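Local coordinates for Sel1 repeat family protein (Pseudomonas aeruginosa, PDB 6LCH) that probably acts as an immunity protein that neutralises the type VI secretion effector PldB, through an all-helical scaffold of Sel1 repeats, at residues F8-H16 / D125-P133; D21-A32 / L49-K60. All coordinates share one frame; numbering follows the deposited sequence.

Contact 1 of 2, residues F8-H16 / D125-P133; sequences FVCVNEKDH and DKAASLGNP
The F8 ring lies against the last turn of helix 123-129, with S129 CB over one face, 4.2 Å from the centroid of the F8 ring. Its far rim reaches the start of segment 125-133, where F8 CZ sits 3.6 Å from D125 CB; ring and carboxylate planes there stand 62° apart. With CG of F8 trans to its carbonyl carbon (chi1 -61°), the ring is swung back onto the helix while the chain runs on past it. A water bridges the two backbones beyond, donating to V9 O and A128 O and accepting from V11 N. Next, V11 presses CG2 on the peptide after the helix, 3.5 Å from L130 C. G131, at positive phi, ends the helix as the C-prime residue of a Schellman motif and brings its CA 3.3 Å from V11 O in a CA-H...O contact. E13 then runs alongside N132, whose ND2 is placed to donate to E13 OE2, although the modelled 2.4 Å between N132 ND2 and E13 OE2 is too short to trust in detail. The edge of the H16 ring brings CD2 3.1 Å from L130 O, a carbonyl buried here without a hydrogen-bond partner in the model. With the C10-C159 disulfide, this fixes an N-terminal segment, extended as far as N12 and then turning, across the junction where a Schellman motif ends helix 123-129 and N132 N-caps helix 133-146 of a Sel1-type repeat protein.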
loop_
_atom_site.group_PDB
_atom_site.type_symbol
_atom_site.label_atom_id
_atom_site.label_comp_id
_atom_site.label_asym_id
_atom_site.label_seq_id
_atom_site.Cartn_x
_atom_site.Cartn_y
_atom_site.Cartn_z
ATOM N N PHE A 8 11.209 11.067 -12.308
ATOM C CA PHE A 8 12.055 9.933 -11.986
ATOM C C PHE A 8 11.823 8.773 -12.949
ATOM O O PHE A 8 10.716 8.558 -13.445
ATOM C CB PHE A 8 11.776 9.492 -10.555
ATOM C CG PHE A 8 12.053 10.556 -9.523
ATOM C CD1 PHE A 8 11.057 10.956 -8.648
ATOM C CD2 PHE A 8 13.305 11.166 -9.435
ATOM C CE1 PHE A 8 11.300 11.923 -7.696
ATOM C CE2 PHE A 8 13.557 12.132 -8.478
ATOM C CZ PHE A 8 12.548 12.518 -7.611
ATOM N N VAL A 9 12.895 8.027 -13.222
ATOM C CA VAL A 9 12.766 6.775 -13.960
ATOM C C VAL A 9 12.152 5.732 -13.037
ATOM O O VAL A 9 12.420 5.716 -11.829
ATOM C CB VAL A 9 14.137 6.326 -14.500
ATOM C CG1 VAL A 9 14.126 4.847 -14.888
ATOM C CG2 VAL A 9 14.549 7.191 -15.688
ATOM N N CYS A 10 11.291 4.881 -13.590
ATOM C CA CYS A 10 10.625 3.859 -12.791
ATOM C C CYS A 10 11.593 2.719 -12.500
ATOM O O CYS A 10 12.056 2.040 -13.423
ATOM C CB CYS A 10 9.384 3.338 -13.509
ATOM S SG CYS A 10 8.476 2.098 -12.555
ATOM N N VAL A 11 11.889 2.501 -11.220
ATOM C CA VAL A 11 12.829 1.469 -10.807
ATOM C C VAL A 11 12.162 0.567 -9.777
ATOM O O VAL A 11 11.301 0.997 -9.003
ATOM C CB VAL A 11 14.137 2.072 -10.243
ATOM C CG1 VAL A 11 14.827 2.924 -11.302
ATOM C CG2 VAL A 11 13.864 2.892 -8.995
ATOM N N ASN A 12 12.562 -0.697 -9.780
ATOM C CA ASN A 12 12.015 -1.651 -8.826
ATOM C C ASN A 12 12.606 -1.399 -7.445
ATOM O O ASN A 12 13.830 -1.351 -7.283
ATOM C CB ASN A 12 12.300 -3.078 -9.283
ATOM C CG ASN A 12 11.226 -4.048 -8.852
ATOM O OD1 ASN A 12 11.015 -4.264 -7.661
ATOM N ND2 ASN A 12 10.528 -4.630 -9.822
ATOM N N GLU A 13 11.735 -1.235 -6.448
ATOM C CA GLU A 13 12.206 -1.074 -5.078
ATOM C C GLU A 13 13.000 -2.288 -4.613
ATOM O O GLU A 13 13.829 -2.174 -3.706
ATOM C CB GLU A 13 11.027 -0.824 -4.140
ATOM C CG GLU A 13 11.422 -0.237 -2.798
ATOM C CD GLU A 13 10.310 -0.317 -1.777
ATOM O OE1 GLU A 13 9.724 -1.405 -1.621
ATOM O OE2 GLU A 13 10.022 0.708 -1.128
ATOM N N LYS A 14 12.760 -3.455 -5.221
ATOM C CA LYS A 14 13.510 -4.684 -4.952
ATOM C C LYS A 14 14.925 -4.668 -5.550
ATOM O O LYS A 14 15.598 -5.707 -5.540
ATOM C CB LYS A 14 12.737 -5.895 -5.476
ATOM C CG LYS A 14 11.445 -6.171 -4.729
ATOM C CD LYS A 14 10.437 -6.883 -5.618
ATOM C CE LYS A 14 9.155 -6.077 -5.772
ATOM N NZ LYS A 14 8.368 -6.513 -6.960
ATOM N N ASP A 15 15.389 -3.513 -6.031
ATOM C CA ASP A 15 16.741 -3.357 -6.551
ATOM C C ASP A 15 17.688 -2.656 -5.585
ATOM O O ASP A 15 18.904 -2.849 -5.689
ATOM C CB ASP A 15 16.723 -2.568 -7.868
ATOM C CG ASP A 15 16.169 -3.372 -9.025
ATOM O OD1 ASP A 15 15.644 -4.478 -8.789
ATOM O OD2 ASP A 15 16.265 -2.892 -10.175
ATOM N N HIS A 16 17.167 -1.845 -4.660
ATOM C CA HIS A 16 18.007 -1.092 -3.734
ATOM C C HIS A 16 17.696 -1.458 -2.285
ATOM O O HIS A 16 17.498 -0.574 -1.444
ATOM C CB HIS A 16 17.820 0.412 -3.940
ATOM C CG HIS A 16 17.385 0.788 -5.321
ATOM N ND1 HIS A 16 18.073 0.402 -6.452
ATOM C CD2 HIS A 16 16.329 1.518 -5.754
ATOM C CE1 HIS A 16 17.461 0.882 -7.522
ATOM N NE2 HIS A 16 16.401 1.563 -7.125
ATOM N N ASP A 125 10.385 12.395 -2.600
ATOM C CA ASP A 125 11.074 12.294 -3.881
ATOM C C ASP A 125 12.231 11.305 -3.810
ATOM O O ASP A 125 12.428 10.509 -4.734
ATOM C CB ASP A 125 11.563 13.671 -4.324
ATOM C CG ASP A 125 10.433 14.555 -4.826
ATOM O OD1 ASP A 125 10.572 15.796 -4.773
ATOM O OD2 ASP A 125 9.400 14.007 -5.265
ATOM N N LYS A 126 13.001 11.333 -2.719
ATOM C CA LYS A 126 14.094 10.378 -2.559
ATOM C C LYS A 126 13.571 8.946 -2.516
ATOM O O LYS A 126 14.100 8.059 -3.197
ATOM C CB LYS A 126 14.892 10.702 -1.299
ATOM C CG LYS A 126 16.119 9.815 -1.107
ATOM C CD LYS A 126 17.035 9.853 -2.318
ATOM C CE LYS A 126 18.358 9.140 -2.033
ATOM N NZ LYS A 126 19.082 8.759 -3.274
ATOM N N ALA A 127 12.521 8.704 -1.724
ATOM C CA ALA A 127 11.920 7.374 -1.677
ATOM C C ALA A 127 11.346 6.979 -3.031
ATOM O O ALA A 127 11.582 5.866 -3.512
ATOM C CB ALA A 127 10.840 7.323 -0.596
ATOM N N ALA A 128 10.589 7.880 -3.664
ATOM C CA ALA A 128 10.126 7.621 -5.022
ATOM C C ALA A 128 11.300 7.447 -5.976
ATOM O O ALA A 128 11.215 6.668 -6.935
ATOM C CB ALA A 128 9.219 8.755 -5.500
ATOM N N SER A 129 12.410 8.163 -5.731
ATOM C CA SER A 129 13.584 8.004 -6.582
ATOM C C SER A 129 14.168 6.601 -6.508
ATOM O O SER A 129 14.867 6.180 -7.437
ATOM C CB SER A 129 14.676 9.016 -6.224
ATOM O OG SER A 129 15.348 8.675 -5.027
ATOM N N LEU A 130 13.913 5.880 -5.422
ATOM C CA LEU A 130 14.343 4.502 -5.282
ATOM C C LEU A 130 13.222 3.523 -5.594
ATOM O O LEU A 130 13.363 2.327 -5.327
ATOM C CB LEU A 130 14.887 4.276 -3.871
ATOM C CG LEU A 130 16.089 5.179 -3.569
ATOM C CD1 LEU A 130 16.460 5.175 -2.090
ATOM C CD2 LEU A 130 17.273 4.763 -4.425
ATOM N N GLY A 131 12.109 4.007 -6.141
ATOM C CA GLY A 131 11.021 3.139 -6.533
ATOM C C GLY A 131 10.101 2.714 -5.414
ATOM O O GLY A 131 9.406 1.706 -5.554
ATOM N N ASN A 132 10.068 3.450 -4.314
ATOM C CA ASN A 132 9.214 3.092 -3.186
ATOM C C ASN A 132 7.746 3.202 -3.573
ATOM O O ASN A 132 7.294 4.292 -3.945
ATOM C CB ASN A 132 9.522 3.994 -1.998
ATOM C CG ASN A 132 8.633 3.710 -0.813
ATOM O OD1 ASN A 132 7.753 4.503 -0.485
ATOM N ND2 ASN A 132 8.855 2.571 -0.166
ATOM N N PRO A 133 6.975 2.118 -3.517
ATOM C CA PRO A 133 5.574 2.167 -3.977
ATOM C C PRO A 133 4.711 3.109 -3.150
ATOM O O PRO A 133 3.885 3.834 -3.726
ATOM C CB PRO A 133 5.111 0.706 -3.850
ATOM C CG PRO A 133 6.373 -0.092 -3.992
ATOM C CD PRO A 133 7.438 0.732 -3.316
HETATM O O HOH W 1 10.818 5.190 -9.660
#

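Contact 2 of 2, residues D21-A32 / L49-K60; sequences DPQADAWYREAA and LYSKAAERGHWK
D21 OD2 is gripped by two donors: A24 N at 2.6 Å from D21 OD2, which makes D21 the N-cap of helix 22-34, and R56 NE at 3.1 Å from D21 OD2, the hydrogen-bonded part of a salt bridge. The arginine comes from above the carboxylate plane yet keeps the oxygen close to its own guanidinium plane, whereas the amide arrives on the anti side. One turn on, H58 NE2 donates to the anti lone pair of D25 OD1 over 2.6 Å, with ring and carboxylate nearly coplanar. R29 NE holds D25 OD2, so both oxygens are engaged, which would be expected to fix the carboxylate's rotation; H58 ND1 meanwhile caps helix 59-70 at A61 N. The H58 ring also forms an offset stack with Y28, centroids of the two rings 4.6 Å apart and planes at 28°. On the other flank, K52 lies over a face of W27: its CB is 3.9 Å from the centroid of the six-membered ring, and a bend at chi3 (-81°) carries NZ over the five-membered ring in a cation-pi contact. Between these flanks the alanines let the helices close in, A24 CB being 4.1 Å from A53 CB, and A31 CB sits over the Y50 ring, whose hydroxyl is bonded to N64. Helices 22-32 and 49-55 thus run antiparallel at 154°, their axes 7.9 Å apart, as in the antiparallel helix pairs of Sel1 and other TPR-like repeats.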
loop_
_atom_site.group_PDB
_atom_site.type_symbol
_atom_site.label_atom_id
_atom_site.label_comp_id
_atom_site.label_asym_id
_atom_site.label_seq_id
_atom_site.Cartn_x
_atom_site.Cartn_y
_atom_site.Cartn_z
ATOM N N ASP A 21 18.537 -10.804 6.369
ATOM C CA ASP A 21 19.192 -11.746 7.270
ATOM C C ASP A 21 18.237 -12.875 7.639
ATOM O O ASP A 21 17.101 -12.608 8.046
ATOM C CB ASP A 21 19.676 -11.044 8.535
ATOM C CG ASP A 21 20.262 -12.014 9.542
ATOM O OD1 ASP A 21 21.403 -12.473 9.321
ATOM O OD2 ASP A 21 19.578 -12.329 10.541
ATOM N N PRO A 22 18.647 -14.139 7.500
ATOM C CA PRO A 22 17.739 -15.248 7.867
ATOM C C PRO A 22 17.370 -15.307 9.345
ATOM O O PRO A 22 16.181 -15.449 9.668
ATOM C CB PRO A 22 18.523 -16.487 7.413
ATOM C CG PRO A 22 19.353 -15.987 6.267
ATOM C CD PRO A 22 19.766 -14.595 6.656
ATOM N N GLN A 23 18.348 -15.227 10.258
ATOM C CA GLN A 23 18.032 -15.235 11.689
ATOM C C GLN A 23 17.069 -14.114 12.062
ATOM O O GLN A 23 16.137 -14.321 12.851
ATOM C CB GLN A 23 19.306 -15.110 12.529
ATOM C CG GLN A 23 19.001 -14.906 14.022
ATOM C CD GLN A 23 20.234 -14.659 14.896
ATOM O OE1 GLN A 23 21.100 -13.849 14.580
ATOM N NE2 GLN A 23 20.333 -15.415 15.992
ATOM N N ALA A 24 17.294 -12.914 11.523
ATOM C CA ALA A 24 16.459 -11.775 11.889
ATOM C C ALA A 24 15.068 -11.891 11.282
ATOM O O ALA A 24 14.074 -11.555 11.934
ATOM C CB ALA A 24 17.134 -10.473 11.457
ATOM N N ASP A 25 14.975 -12.374 10.041
ATOM C CA ASP A 25 13.676 -12.491 9.389
ATOM C C ASP A 25 12.780 -13.495 10.102
ATOM O O ASP A 25 11.551 -13.363 10.067
ATOM C CB ASP A 25 13.857 -12.886 7.923
ATOM C CG ASP A 25 12.574 -12.759 7.123
ATOM O OD1 ASP A 25 12.124 -11.617 6.893
ATOM O OD2 ASP A 25 12.023 -13.800 6.716
ATOM N N ALA A 26 13.372 -14.501 10.745
ATOM C CA ALA A 26 12.585 -15.441 11.535
ATOM C C ALA A 26 11.993 -14.763 12.763
ATOM O O ALA A 26 10.826 -14.989 13.100
ATOM C CB ALA A 26 13.450 -16.639 11.935
ATOM N N TRP A 27 12.783 -13.930 13.446
ATOM C CA TRP A 27 12.239 -13.139 14.545
ATOM C C TRP A 27 11.111 -12.244 14.060
ATOM O O TRP A 27 10.072 -12.119 14.720
ATOM C CB TRP A 27 13.328 -12.270 15.170
ATOM C CG TRP A 27 14.379 -13.004 15.894
ATOM C CD1 TRP A 27 14.256 -14.192 16.552
ATOM C CD2 TRP A 27 15.735 -12.591 16.053
ATOM N NE1 TRP A 27 15.461 -14.549 17.107
ATOM C CE2 TRP A 27 16.386 -13.582 16.812
ATOM C CE3 TRP A 27 16.467 -11.482 15.620
ATOM C CZ2 TRP A 27 17.728 -13.492 17.153
ATOM C CZ3 TRP A 27 17.797 -11.395 15.957
ATOM C CH2 TRP A 27 18.416 -12.395 16.715
ATOM N N TYR A 28 11.314 -11.605 12.910
ATOM C CA TYR A 28 10.347 -10.648 12.389
ATOM C C TYR A 28 9.030 -11.327 12.045
ATOM O O TYR A 28 7.953 -10.826 12.391
ATOM C CB TYR A 28 10.935 -9.955 11.162
ATOM C CG TYR A 28 9.903 -9.345 10.250
ATOM C CD1 TYR A 28 9.516 -9.986 9.079
ATOM C CD2 TYR A 28 9.320 -8.125 10.554
ATOM C CE1 TYR A 28 8.580 -9.428 8.242
ATOM C CE2 TYR A 28 8.373 -7.564 9.725
ATOM C CZ TYR A 28 8.009 -8.220 8.571
ATOM O OH TYR A 28 7.072 -7.657 7.740
ATOM N N ARG A 29 9.097 -12.467 11.354
ATOM C CA ARG A 29 7.882 -13.160 10.939
ATOM C C ARG A 29 7.127 -13.756 12.125
ATOM O O ARG A 29 5.894 -13.855 12.083
ATOM C CB ARG A 29 8.221 -14.243 9.916
ATOM C CG ARG A 29 8.441 -13.711 8.512
ATOM C CD ARG A 29 8.707 -14.833 7.518
ATOM N NE ARG A 29 10.089 -15.307 7.576
ATOM C CZ ARG A 29 10.454 -16.490 8.059
ATOM N NH1 ARG A 29 9.541 -17.332 8.529
ATOM N NH2 ARG A 29 11.734 -16.836 8.073
ATOM N N GLU A 30 7.831 -14.163 13.186
ATOM C CA GLU A 30 7.130 -14.597 14.392
ATOM C C GLU A 30 6.434 -13.424 15.068
ATOM O O GLU A 30 5.284 -13.545 15.513
ATOM C CB GLU A 30 8.092 -15.274 15.374
ATOM C CG GLU A 30 7.469 -15.502 16.755
ATOM C CD GLU A 30 8.342 -16.316 17.699
ATOM O OE1 GLU A 30 9.359 -16.882 17.249
ATOM O OE2 GLU A 30 8.002 -16.391 18.899
ATOM N N ALA A 31 7.119 -12.281 15.159
ATOM C CA ALA A 31 6.502 -11.101 15.753
ATOM C C ALA A 31 5.303 -10.644 14.936
ATOM O O ALA A 31 4.254 -10.303 15.498
ATOM C CB ALA A 31 7.528 -9.976 15.878
ATOM N N ALA A 32 5.438 -10.638 13.606
ATOM C CA ALA A 32 4.329 -10.236 12.748
ATOM C C ALA A 32 3.128 -11.153 12.929
ATOM O O ALA A 32 1.982 -10.690 12.934
ATOM C CB ALA A 32 4.776 -10.217 11.286
ATOM N N LEU A 49 11.126 -9.441 19.784
ATOM C CA LEU A 49 11.475 -10.022 18.492
ATOM C C LEU A 49 11.743 -8.941 17.453
ATOM O O LEU A 49 12.783 -8.953 16.781
ATOM C CB LEU A 49 10.357 -10.947 18.018
ATOM C CG LEU A 49 10.128 -12.191 18.871
ATOM C CD1 LEU A 49 8.704 -12.679 18.704
ATOM C CD2 LEU A 49 11.123 -13.274 18.491
ATOM N N TYR A 50 10.805 -7.999 17.306
ATOM C CA TYR A 50 10.972 -6.906 16.353
ATOM C C TYR A 50 12.291 -6.177 16.570
ATOM O O TYR A 50 13.044 -5.936 15.619
ATOM C CB TYR A 50 9.804 -5.926 16.475
ATOM C CG TYR A 50 8.616 -6.234 15.592
ATOM C CD1 TYR A 50 8.746 -7.041 14.467
ATOM C CD2 TYR A 50 7.364 -5.702 15.877
ATOM C CE1 TYR A 50 7.659 -7.317 13.657
ATOM C CE2 TYR A 50 6.275 -5.970 15.077
ATOM C CZ TYR A 50 6.424 -6.774 13.967
ATOM O OH TYR A 50 5.332 -7.043 13.173
ATOM N N SER A 51 12.579 -5.804 17.821
ATOM C CA SER A 51 13.800 -5.055 18.101
ATOM C C SER A 51 15.037 -5.894 17.818
ATOM O O SER A 51 16.001 -5.408 17.213
ATOM C CB SER A 51 13.798 -4.568 19.549
ATOM O OG SER A 51 12.579 -3.916 19.860
ATOM N N LYS A 52 15.023 -7.159 18.249
ATOM C CA LYS A 52 16.124 -8.068 17.946
ATOM C C LYS A 52 16.388 -8.129 16.448
ATOM O O LYS A 52 17.543 -8.084 16.006
ATOM C CB LYS A 52 15.812 -9.466 18.487
ATOM C CG LYS A 52 16.118 -9.668 19.964
ATOM C CD LYS A 52 15.747 -11.081 20.418
ATOM C CE LYS A 52 14.255 -11.209 20.716
ATOM N NZ LYS A 52 13.821 -12.616 20.975
ATOM N N ALA A 53 15.325 -8.222 15.647
ATOM C CA ALA A 53 15.500 -8.220 14.202
ATOM C C ALA A 53 16.014 -6.869 13.717
ATOM O O ALA A 53 16.859 -6.808 12.817
ATOM C CB ALA A 53 14.184 -8.581 13.518
ATOM N N ALA A 54 15.527 -5.779 14.317
ATOM C CA ALA A 54 15.932 -4.442 13.886
ATOM C C ALA A 54 17.412 -4.197 14.145
ATOM O O ALA A 54 18.088 -3.542 13.345
ATOM C CB ALA A 54 15.088 -3.385 14.597
ATOM N N GLU A 55 17.930 -4.700 15.268
ATOM C CA GLU A 55 19.344 -4.532 15.582
ATOM C C GLU A 55 20.241 -5.320 14.641
ATOM O O GLU A 55 21.423 -4.990 14.513
ATOM C CB GLU A 55 19.638 -4.952 17.025
ATOM C CG GLU A 55 18.773 -4.303 18.091
ATOM C CD GLU A 55 18.440 -2.855 17.797
ATOM O OE1 GLU A 55 17.239 -2.512 17.827
ATOM O OE2 GLU A 55 19.371 -2.058 17.545
ATOM N N ARG A 56 19.719 -6.365 14.001
ATOM C CA ARG A 56 20.491 -7.097 13.007
ATOM C C ARG A 56 20.339 -6.516 11.608
ATOM O O ARG A 56 20.920 -7.056 10.664
ATOM C CB ARG A 56 20.090 -8.577 13.001
ATOM C CG ARG A 56 20.667 -9.368 14.151
ATOM C CD ARG A 56 20.469 -10.863 13.966
ATOM N NE ARG A 56 21.362 -11.466 12.978
ATOM C CZ ARG A 56 22.632 -11.791 13.211
ATOM N NH1 ARG A 56 23.172 -11.562 14.399
ATOM N NH2 ARG A 56 23.360 -12.347 12.257
ATOM N N GLY A 57 19.576 -5.436 11.458
ATOM C CA GLY A 57 19.430 -4.756 10.187
ATOM C C GLY A 57 18.172 -5.066 9.405
ATOM O O GLY A 57 18.063 -4.636 8.250
ATOM N N HIS A 58 17.226 -5.798 9.984
ATOM C CA HIS A 58 16.012 -6.166 9.266
ATOM C C HIS A 58 15.139 -4.932 9.062
ATOM O O HIS A 58 14.706 -4.309 10.036
ATOM C CB HIS A 58 15.252 -7.240 10.039
ATOM C CG HIS A 58 14.282 -8.008 9.200
ATOM N ND1 HIS A 58 13.026 -7.531 8.889
ATOM C CD2 HIS A 58 14.386 -9.217 8.598
ATOM C CE1 HIS A 58 12.394 -8.418 8.139
ATOM N NE2 HIS A 58 13.198 -9.449 7.948
ATOM N N TRP A 59 14.866 -4.582 7.802
ATOM C CA TRP A 59 14.238 -3.287 7.554
ATOM C C TRP A 59 12.720 -3.327 7.690
ATOM O O TRP A 59 12.117 -2.320 8.083
ATOM C CB TRP A 59 14.673 -2.733 6.190
ATOM C CG TRP A 59 14.131 -3.431 4.986
ATOM C CD1 TRP A 59 14.720 -4.447 4.292
ATOM C CD2 TRP A 59 12.899 -3.146 4.313
ATOM N NE1 TRP A 59 13.925 -4.819 3.236
ATOM C CE2 TRP A 59 12.800 -4.036 3.227
ATOM C CE3 TRP A 59 11.865 -2.227 4.531
ATOM C CZ2 TRP A 59 11.711 -4.032 2.355
ATOM C CZ3 TRP A 59 10.782 -2.229 3.668
ATOM C CH2 TRP A 59 10.714 -3.123 2.592
ATOM N N LYS A 60 12.078 -4.459 7.406
ATOM C CA LYS A 60 10.643 -4.542 7.655
ATOM C C LYS A 60 10.351 -4.571 9.149
ATOM O O LYS A 60 9.350 -4.008 9.605
ATOM C CB LYS A 60 10.054 -5.763 6.957
ATOM C CG LYS A 60 9.911 -5.578 5.461
ATOM C CD LYS A 60 10.007 -6.896 4.726
ATOM C CE LYS A 60 9.622 -6.730 3.267
ATOM N NZ LYS A 60 8.152 -6.562 3.104
#

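Contacts 1 and 2 illustrate two ways of building a helical repeat protein. Contact 2 packs neighbouring helices, 17 residues apart in sequence at the closest ends of its segments; contact 1 brings the chain's N-terminal part onto a helix end 109 residues further on. Along the chain, contact 2 is nested inside the loop closed by contact 1. Their centres lie 23 Å apart, and their nearest atoms, about 5 Å apart, do not touch. Both have a glycine of a Schellman motif, G131 or G57, followed by a capping residue whose side chain also faces an acid of the partner segment, in a sound bond for H58 and D25 and at a doubtfully short distance for N132 and E13.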